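Local coordinates for beta-N-acetylhexosaminidase (PDB 3RCN), which probably hydrolyses terminal non-reducing N-acetyl-D-hexosamine residues from N-acetyl-beta-D-hexosaminides, as a glycosyl hydrolase of family 20, at residues Arg63-Gly66 / Ile67-Leu70; Gly518-Pro521 / Trp522-Arg525; Glu285-Glu288 / Thr289-Glu292. All coordinates share one frame; numbering follows the deposited sequence.

Interaction 1 (Arg63-Gly66 / Ile67-Leu70)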
ATOM      1  N   ARG A  63     -28.007  16.125 -18.326  1.00 63.91           N
ATOM      2  CA  ARG A  63     -27.898  16.606 -19.702  1.00 64.38           C
ATOM      3  C   ARG A  63     -27.129  17.916 -19.753  1.00 66.99           C
ATOM      4  O   ARG A  63     -26.674  18.338 -20.814  1.00 69.92           O
ATOM      5  CB  ARG A  63     -29.285  16.816 -20.309  1.00 64.10           C
ATOM      6  CG  ARG A  63     -30.215  15.638 -20.139  1.00 73.38           C
ATOM      7  CD  ARG A  63     -29.794  14.448 -20.990  1.00 78.88           C
ATOM      8  NE  ARG A  63     -30.596  13.262 -20.687  1.00 86.29           N
ATOM      9  CZ  ARG A  63     -30.405  12.067 -21.238  1.00 90.54           C
ATOM     10  NH1 ARG A  63     -29.440  11.894 -22.130  1.00 98.91           N
ATOM     11  NH2 ARG A  63     -31.173  11.045 -20.896  1.00 83.90           N
ATOM     12  N   GLU A  64     -27.008  18.555 -18.593  1.00 68.14           N
ATOM     13  CA  GLU A  64     -26.442  19.899 -18.450  1.00 63.42           C
ATOM     14  C   GLU A  64     -24.964  20.005 -18.071  1.00 64.66           C
ATOM     15  O   GLU A  64     -24.478  21.099 -17.838  1.00 74.12           O
ATOM     16  CB  GLU A  64     -27.270  20.699 -17.450  1.00 67.37           C
ATOM     17  CG  GLU A  64     -28.732  20.751 -17.812  1.00 82.22           C
ATOM     18  CD  GLU A  64     -29.573  21.407 -16.742  1.00 91.42           C
ATOM     19  OE1 GLU A  64     -29.062  22.326 -16.059  1.00 87.31           O
ATOM     20  OE2 GLU A  64     -30.746  20.992 -16.581  1.00 95.01           O
ATOM     21  N   ALA A  65     -24.245  18.892 -18.001  1.00 65.45           N
ATOM     22  CA  ALA A  65     -22.984  18.852 -17.253  1.00 56.82           C
ATOM     23  C   ALA A  65     -21.755  18.684 -18.138  1.00 51.52           C
ATOM     24  O   ALA A  65     -21.848  18.259 -19.281  1.00 60.97           O
ATOM     25  CB  ALA A  65     -23.026  17.741 -16.195  1.00 49.51           C
ATOM     26  N   GLY A  66     -20.606  19.089 -17.614  1.00 45.15           N
ATOM     27  CA  GLY A  66     -19.354  18.956 -18.331  1.00 40.57           C
ATOM     28  C   GLY A  66     -19.022  17.521 -18.654  1.00 42.21           C
ATOM     29  O   GLY A  66     -18.664  17.201 -19.791  1.00 45.34           O
ATOM     30  N   ILE A  67     -19.128  16.665 -17.641  1.00 38.37           N
ATOM     31  CA  ILE A  67     -18.999  15.223 -17.806  1.00 42.63           C
ATOM     32  C   ILE A  67     -20.362  14.583 -17.528  1.00 43.90           C
ATOM     33  O   ILE A  67     -20.830  14.590 -16.389  1.00 47.94           O
ATOM     34  CB  ILE A  67     -17.980  14.656 -16.807  1.00 41.30           C
ATOM     35  CG1 ILE A  67     -16.623  15.312 -17.003  1.00 36.88           C
ATOM     36  CG2 ILE A  67     -17.858  13.147 -16.938  1.00 43.60           C
ATOM     37  CD1 ILE A  67     -15.640  14.978 -15.917  1.00 28.44           C
ATOM     38  N   ARG A  68     -20.997  14.051 -18.571  1.00 42.81           N
ATOM     39  CA  ARG A  68     -22.313  13.404 -18.460  1.00 43.13           C
ATOM     40  C   ARG A  68     -22.206  11.894 -18.600  1.00 44.12           C
ATOM     41  O   ARG A  68     -21.607  11.401 -19.554  1.00 46.52           O
ATOM     42  CB  ARG A  68     -23.249  13.915 -19.546  1.00 46.38           C
ATOM     43  CG  ARG A  68     -23.241  15.409 -19.672  1.00 52.06           C
ATOM     44  CD  ARG A  68     -23.961  15.903 -20.908  1.00 52.24           C
ATOM     45  NE  ARG A  68     -23.805  17.347 -20.983  1.00 55.41           N
ATOM     46  CZ  ARG A  68     -23.883  18.064 -22.094  1.00 56.15           C
ATOM     47  NH1 ARG A  68     -24.128  17.478 -23.258  1.00 47.52           N
ATOM     48  NH2 ARG A  68     -23.710  19.378 -22.034  1.00 53.09           N
ATOM     49  N   LEU A  69     -22.783  11.168 -17.643  1.00 41.30           N
ATOM     50  CA  LEU A  69     -22.906   9.715 -17.748  1.00 38.47           C
ATOM     51  C   LEU A  69     -24.367   9.365 -18.016  1.00 43.87           C
ATOM     52  O   LEU A  69     -25.222   9.483 -17.133  1.00 46.78           O
ATOM     53  CB  LEU A  69     -22.418   9.041 -16.466  1.00 34.87           C
ATOM     54  CG  LEU A  69     -21.102   9.592 -15.913  1.00 39.10           C
ATOM     55  CD1 LEU A  69     -20.767   8.919 -14.592  1.00 41.14           C
ATOM     56  CD2 LEU A  69     -19.965   9.438 -16.920  1.00 33.66           C
ATOM     57  N   LEU A  70     -24.643   8.917 -19.237  1.00 45.24           N
ATOM     58  CA  LEU A  70     -26.021   8.700 -19.687  1.00 48.40           C
ATOM     59  C   LEU A  70     -26.357   7.235 -19.948  1.00 46.74           C
ATOM     60  O   LEU A  70     -25.583   6.507 -20.572  1.00 45.03           O
ATOM     61  CB  LEU A  70     -26.289   9.519 -20.949  1.00 45.23           C
ATOM     62  CG  LEU A  70     -26.027  11.007 -20.753  1.00 47.70           C
ATOM     63  CD1 LEU A  70     -26.050  11.709 -22.084  1.00 48.60           C
ATOM     64  CD2 LEU A  70     -27.053  11.603 -19.794  1.00 44.27           C
TER

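Interaction 2 (Gly518-Pro521 / Trp522-Arg525)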
ATOM      1  N   GLY A 518      14.561  -6.187 -19.182  1.00 43.39           N
ATOM      2  CA  GLY A 518      14.946  -7.059 -18.091  1.00 46.85           C
ATOM      3  C   GLY A 518      14.952  -6.433 -16.718  1.00 48.17           C
ATOM      4  O   GLY A 518      14.760  -5.226 -16.571  1.00 54.05           O
ATOM      5  N   PRO A 519      15.081  -7.279 -15.691  1.00 48.05           N
ATOM      6  CA  PRO A 519      14.972  -6.867 -14.290  1.00 43.62           C
ATOM      7  C   PRO A 519      15.958  -5.777 -13.893  1.00 43.56           C
ATOM      8  O   PRO A 519      17.127  -5.830 -14.281  1.00 44.33           O
ATOM      9  CB  PRO A 519      15.267  -8.161 -13.513  1.00 40.90           C
ATOM     10  CG  PRO A 519      15.779  -9.147 -14.535  1.00 44.72           C
ATOM     11  CD  PRO A 519      15.183  -8.741 -15.829  1.00 46.90           C
ATOM     12  N   ALA A 520      15.474  -4.799 -13.129  1.00 40.47           N
ATOM     13  CA  ALA A 520      16.346  -3.824 -12.490  1.00 34.24           C
ATOM     14  C   ALA A 520      17.194  -4.556 -11.470  1.00 35.63           C
ATOM     15  O   ALA A 520      16.761  -5.545 -10.900  1.00 45.58           O
ATOM     16  CB  ALA A 520      15.530  -2.724 -11.821  1.00 33.69           C
ATOM     17  N   PRO A 521      18.417  -4.081 -11.242  1.00 36.30           N
ATOM     18  CA  PRO A 521      19.328  -4.761 -10.319  1.00 31.43           C
ATOM     19  C   PRO A 521      18.708  -5.065  -8.949  1.00 32.05           C
ATOM     20  O   PRO A 521      19.047  -6.095  -8.372  1.00 30.66           O
ATOM     21  CB  PRO A 521      20.476  -3.752 -10.174  1.00 34.72           C
ATOM     22  CG  PRO A 521      20.482  -3.030 -11.483  1.00 33.80           C
ATOM     23  CD  PRO A 521      19.035  -2.899 -11.868  1.00 36.47           C
ATOM     24  N   TRP A 522      17.842  -4.193  -8.430  1.00 32.49           N
ATOM     25  CA  TRP A 522      17.233  -4.435  -7.118  1.00 33.32           C
ATOM     26  C   TRP A 522      16.084  -5.440  -7.185  1.00 37.16           C
ATOM     27  O   TRP A 522      15.573  -5.884  -6.164  1.00 41.95           O
ATOM     28  CB  TRP A 522      16.764  -3.132  -6.450  1.00 29.44           C
ATOM     29  CG  TRP A 522      15.779  -2.354  -7.253  1.00 29.38           C
ATOM     30  CD1 TRP A 522      14.413  -2.468  -7.225  1.00 34.03           C
ATOM     31  CD2 TRP A 522      16.077  -1.333  -8.208  1.00 23.11           C
ATOM     32  NE1 TRP A 522      13.844  -1.576  -8.113  1.00 32.02           N
ATOM     33  CE2 TRP A 522      14.849  -0.870  -8.727  1.00 32.99           C
ATOM     34  CE3 TRP A 522      17.262  -0.772  -8.685  1.00 32.46           C
ATOM     35  CZ2 TRP A 522      14.779   0.126  -9.697  1.00 37.60           C
ATOM     36  CZ3 TRP A 522      17.191   0.228  -9.647  1.00 32.95           C
ATOM     37  CH2 TRP A 522      15.960   0.663 -10.141  1.00 35.36           C
ATOM     38  N   GLN A 523      15.670  -5.769  -8.399  1.00 37.84           N
ATOM     39  CA  GLN A 523      14.647  -6.783  -8.629  1.00 33.51           C
ATOM     40  C   GLN A 523      15.217  -8.190  -8.757  1.00 37.75           C
ATOM     41  O   GLN A 523      14.477  -9.169  -8.737  1.00 41.83           O
ATOM     42  CB  GLN A 523      13.870  -6.453  -9.898  1.00 27.96           C
ATOM     43  CG  GLN A 523      12.957  -5.248  -9.766  1.00 29.96           C
ATOM     44  CD  GLN A 523      12.449  -4.800 -11.112  1.00 38.41           C
ATOM     45  OE1 GLN A 523      13.033  -5.132 -12.151  1.00 40.50           O
ATOM     46  NE2 GLN A 523      11.351  -4.057 -11.112  1.00 38.69           N
ATOM     47  N   GLN A 524      16.527  -8.297  -8.909  1.00 33.11           N
ATOM     48  CA  GLN A 524      17.156  -9.601  -9.013  1.00 32.85           C
ATOM     49  C   GLN A 524      17.301 -10.312  -7.656  1.00 31.96           C
ATOM     50  O   GLN A 524      17.284  -9.683  -6.603  1.00 31.72           O
ATOM     51  CB  GLN A 524      18.491  -9.468  -9.736  1.00 30.98           C
ATOM     52  CG  GLN A 524      18.312  -9.144 -11.198  1.00 45.32           C
ATOM     53  CD  GLN A 524      19.617  -8.828 -11.876  1.00 67.77           C
ATOM     54  OE1 GLN A 524      20.657  -9.392 -11.531  1.00 74.97           O
ATOM     55  NE2 GLN A 524      19.578  -7.909 -12.841  1.00 75.02           N
ATOM     56  N   ARG A 525      17.404 -11.630  -7.688  1.00 28.19           N
ATOM     57  CA  ARG A 525      17.602 -12.401  -6.467  1.00 35.98           C
ATOM     58  C   ARG A 525      18.566 -13.553  -6.744  1.00 40.66           C
ATOM     59  O   ARG A 525      18.151 -14.699  -6.873  1.00 49.53           O
ATOM     60  CB  ARG A 525      16.267 -12.951  -5.943  1.00 34.18           C
ATOM     61  CG  ARG A 525      15.187 -11.891  -5.694  1.00 30.26           C
ATOM     62  CD  ARG A 525      15.166 -11.372  -4.252  1.00 23.85           C
ATOM     63  NE  ARG A 525      14.087 -10.402  -4.027  1.00 26.80           N
ATOM     64  CZ  ARG A 525      14.134  -9.118  -4.388  1.00 32.79           C
ATOM     65  NH1 ARG A 525      15.207  -8.633  -5.003  1.00 34.67           N
ATOM     66  NH2 ARG A 525      13.105  -8.315  -4.147  1.00 28.26           N
TER

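Interaction 3 (Glu285-Glu288 / Thr289-Glu292). With SO4 (sulfate ion), chain C.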
ATOM      1  N   GLU A 285      -8.972 -35.837   6.113  1.00 38.28           N
ATOM      2  CA  GLU A 285      -9.611 -37.110   6.273  1.00 39.72           C
ATOM      3  C   GLU A 285     -11.066 -36.797   5.981  1.00 44.52           C
ATOM      4  O   GLU A 285     -11.697 -36.052   6.721  1.00 47.06           O
ATOM      5  CB  GLU A 285      -9.450 -37.599   7.707  1.00 45.50           C
ATOM      6  CG  GLU A 285     -10.234 -38.873   7.998  1.00 64.87           C
ATOM      7  CD  GLU A 285     -10.008 -39.406   9.404  1.00 72.03           C
ATOM      8  OE1 GLU A 285      -9.328 -40.451   9.538  1.00 70.30           O
ATOM      9  OE2 GLU A 285     -10.520 -38.787  10.368  1.00 71.71           O
ATOM     10  N   VAL A 286     -11.592 -37.350   4.889  1.00 40.38           N
ATOM     11  CA  VAL A 286     -12.972 -37.086   4.500  1.00 42.14           C
ATOM     12  C   VAL A 286     -13.945 -37.911   5.340  1.00 40.26           C
ATOM     13  O   VAL A 286     -13.861 -39.135   5.396  1.00 45.78           O
ATOM     14  CB  VAL A 286     -13.212 -37.340   3.004  1.00 43.66           C
ATOM     15  CG1 VAL A 286     -12.202 -36.568   2.181  1.00 42.77           C
ATOM     16  CG2 VAL A 286     -13.114 -38.804   2.697  1.00 52.03           C
ATOM     17  N   SER A 287     -14.899 -37.225   5.953  1.00 37.83           N
ATOM     18  CA  SER A 287     -15.717 -37.807   7.003  1.00 43.72           C
ATOM     19  C   SER A 287     -16.769 -36.793   7.396  1.00 45.62           C
ATOM     20  O   SER A 287     -16.759 -35.655   6.918  1.00 51.17           O
ATOM     21  CB  SER A 287     -14.867 -38.130   8.229  1.00 42.25           C
ATOM     22  OG  SER A 287     -14.398 -36.941   8.826  1.00 41.02           O
ATOM     23  N   GLU A 288     -17.695 -37.217   8.245  1.00 40.21           N
ATOM     24  CA  GLU A 288     -18.826 -36.374   8.581  1.00 47.62           C
ATOM     25  C   GLU A 288     -18.338 -35.155   9.330  1.00 49.02           C
ATOM     26  O   GLU A 288     -18.866 -34.056   9.144  1.00 49.69           O
ATOM     27  CB  GLU A 288     -19.875 -37.132   9.406  1.00 49.88           C
ATOM     28  CG  GLU A 288     -20.632 -38.200   8.632  1.00 58.34           C
ATOM     29  CD  GLU A 288     -21.260 -37.688   7.337  1.00 71.29           C
ATOM     30  OE1 GLU A 288     -21.724 -36.524   7.293  1.00 70.86           O
ATOM     31  OE2 GLU A 288     -21.289 -38.464   6.354  1.00 77.58           O
ATOM     32  N   THR A 289     -17.329 -35.350  10.175  1.00 43.46           N
ATOM     33  CA  THR A 289     -16.808 -34.241  10.965  1.00 42.52           C
ATOM     34  C   THR A 289     -16.115 -33.178  10.106  1.00 32.32           C
ATOM     35  O   THR A 289     -16.421 -32.002  10.257  1.00 34.15           O
ATOM     36  CB  THR A 289     -15.955 -34.706  12.171  1.00 47.26           C
ATOM     37  OG1 THR A 289     -14.910 -35.580  11.732  1.00 50.63           O
ATOM     38  CG2 THR A 289     -16.838 -35.447  13.161  1.00 42.93           C
ATOM     39  N   SER A 290     -15.230 -33.593   9.195  1.00 30.99           N
ATOM     40  CA  SER A 290     -14.652 -32.679   8.199  1.00 32.03           C
ATOM     41  C   SER A 290     -15.764 -31.940   7.479  1.00 35.26           C
ATOM     42  O   SER A 290     -15.733 -30.712   7.361  1.00 29.97           O
ATOM     43  CB  SER A 290     -13.858 -33.431   7.134  1.00 32.54           C
ATOM     44  OG  SER A 290     -12.982 -34.360   7.709  1.00 46.23           O
ATOM     45  N   LEU A 291     -16.736 -32.704   6.981  1.00 28.98           N
ATOM     46  CA  LEU A 291     -17.865 -32.132   6.263  1.00 31.84           C
ATOM     47  C   LEU A 291     -18.578 -31.062   7.074  1.00 34.73           C
ATOM     48  O   LEU A 291     -18.872 -29.986   6.551  1.00 40.38           O
ATOM     49  CB  LEU A 291     -18.860 -33.223   5.852  1.00 38.79           C
ATOM     50  CG  LEU A 291     -18.720 -33.653   4.397  1.00 40.14           C
ATOM     51  CD1 LEU A 291     -19.759 -34.686   4.044  1.00 41.83           C
ATOM     52  CD2 LEU A 291     -18.827 -32.419   3.494  1.00 37.19           C
ATOM     53  N   GLU A 292     -18.862 -31.355   8.342  1.00 31.14           N
ATOM     54  CA  GLU A 292     -19.559 -30.396   9.184  1.00 45.73           C
ATOM     55  C   GLU A 292     -18.697 -29.137   9.388  1.00 42.49           C
ATOM     56  O   GLU A 292     -19.195 -28.004   9.364  1.00 29.80           O
ATOM     57  CB  GLU A 292     -19.935 -31.020  10.532  1.00 56.96           C
ATOM     58  CG  GLU A 292     -20.663 -30.056  11.471  1.00 72.70           C
ATOM     59  CD  GLU A 292     -20.332 -30.292  12.943  1.00 87.52           C
ATOM     60  OE1 GLU A 292     -20.056 -31.458  13.311  1.00 88.87           O
ATOM     61  OE2 GLU A 292     -20.346 -29.308  13.728  1.00 90.77           O
TER
HETATM   62  S   SO4 C 553     -17.523 -41.026   9.294  1.00 68.92           S
HETATM   63  O1  SO4 C 553     -17.291 -40.475  10.633  1.00 68.43           O
HETATM   64  O2  SO4 C 553     -17.730 -39.940   8.341  1.00 71.20           O
HETATM   65  O3  SO4 C 553     -16.371 -41.820   8.868  1.00 55.48           O
HETATM   66  O4  SO4 C 553     -18.716 -41.867   9.327  1.00 75.68           O
HETATM   67  O   HOH W   1     -16.524 -37.780  11.083  1.00 61.69           O

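Interaction 1 (Arg63-Gly66 / Ile67-Leu70)
R68 folds its guanidinium over the backbone of R63-A65, where the loop after helix 39-53 turns into strand 67-71 of the six-stranded mixed sheet in the N-terminal family 20 domain. The R68 chain runs extended from CG to NE, which carries NE to 2.7 Å from A65 O; the hydrogen bond is weak, bent to 128° at the hydrogen. Nearer the backbone, R68 CG lies 4.2 Å from A65 CB. R63 comes at L70 differently. Its CB is directed away from the strand, but the bend at chi2 (-70°) swings the guanidinium back, and L70 CD2 sits over one of its faces, 3.3 Å above the plane and toward the rim. NH1 makes the closest approach, 3.4 Å from L70 CD2, while NH2 has a long, weak ion pair with D35. Alternation along the strand sorts its side chains: I67 and L69 meet L45 and R42 of helix 39-53, whereas R68 and L70 both lie against V89 of strand 88-92. R63 O lies over the centre of one face of the R68 guanidinium, 3.0 Å from its plane, without making a hydrogen bond.

Interaction 2 (Gly518-Pro521 / Trp522-Arg525)
P519 lays its ring across the side chain of Q524 at about a right angle, CB 3.9 Å from Q524 CG, and its CA also lies 3.4 Å from Q523 OE1. The next residue, A520, is gripped at both ends of its backbone. Its N-H goes to Q523 OE1 (2.7 Å), approaching from above the amide's carbonyl plane, and its O accepts Q523 N, also at 2.7 Å. Its methyl lies over one face of the W522 indole, CB 3.6 Å from the centroid of the six-membered ring and only 10° off the normal, a CH-pi contact. W522 turns its ring under A520 by placing CG between its own N and carbonyl carbon (chi1 58°). The bond from Q523 N to A520 O closes a type I beta-turn with P521 and W522 at its corners. P521 O accepts Q524 N weakly (3.4 Å), closing a second, overlapping type I turn. Were Q523 replaced by an alanine, A520 N would probably lose its side-chain acceptor and Y513 O its NE2 donor, tying the turn less firmly to the preceding residues of the same chain. Beyond P521 the surface meets the second subunit, where P521 packs on W198 and W522 on G218 of that chain. R525 NH1 bonds W522 O in its guanidinium plane, at 3.0 Å, and also Q524 O.

Interaction 3 (Glu285-Glu288 / Thr289-Glu292)
The E288 carboxylate brings OE1 to 4.2 Å from L291 CD1, a loose approach, while OE2 is held by a salt bridge to K331. Among the peptide carbonyls, S287 O takes L291 N at 3.0 Å, and E288 O receives E292 N at 2.8 Å. These are the opening i to i+4 bonds of helix 288-304, which precedes strand 309-313 in the catalytic TIM-barrel domain, and S287 is its N-cap. L291 turns inward from this first turn, packing on W346, F347 and L351 of helix 342-357.

At the start of the helix, where backbone N-H groups still lack helical acceptors, a sulfate ion, probably from the crystallisation liquor, has settled. E288 N donates to its O2 (2.7 Å), and E288 CG lies 3.4 Å from the same sulfate O2; beyond CG the chain bends at chi2 (-53°) on its way to the carboxylate that meets K331. Q327 NE2 and K331 NZ also bond the anion. Water 1 links the next amide, accepting from T289 N (2.7 Å) and donating to sulfate O1, with a weak bond to S287 OG. Set beside its own backbone N (chi1 -48°), S290 OG turns back to donate to E285 O, although the modelled separation is too short to be taken literally.

How the interactions relate
Along the chain the order is interaction 1, then interaction 3, then interaction 2. The centres of interactions 1 and 3 lie about 57 Å apart, on opposite sides of the chain's centre; interaction 2 is about 46 Å from either, and none of the three touches another. They share no helix, strand or sheet. Residues 63-70 belong to the N-terminal domain with its six-stranded mixed sheet, residues 285-292 span the loop end and first turn of helix 288-304 in the catalytic barrel domain, and residues 518-525 lie in the loop between helix 491-508 and strand 531-532, packed on helix 464-471 and facing the second subunit. All three lie away from the predicted proton donor, E316, and are local features of separate parts of the enzyme.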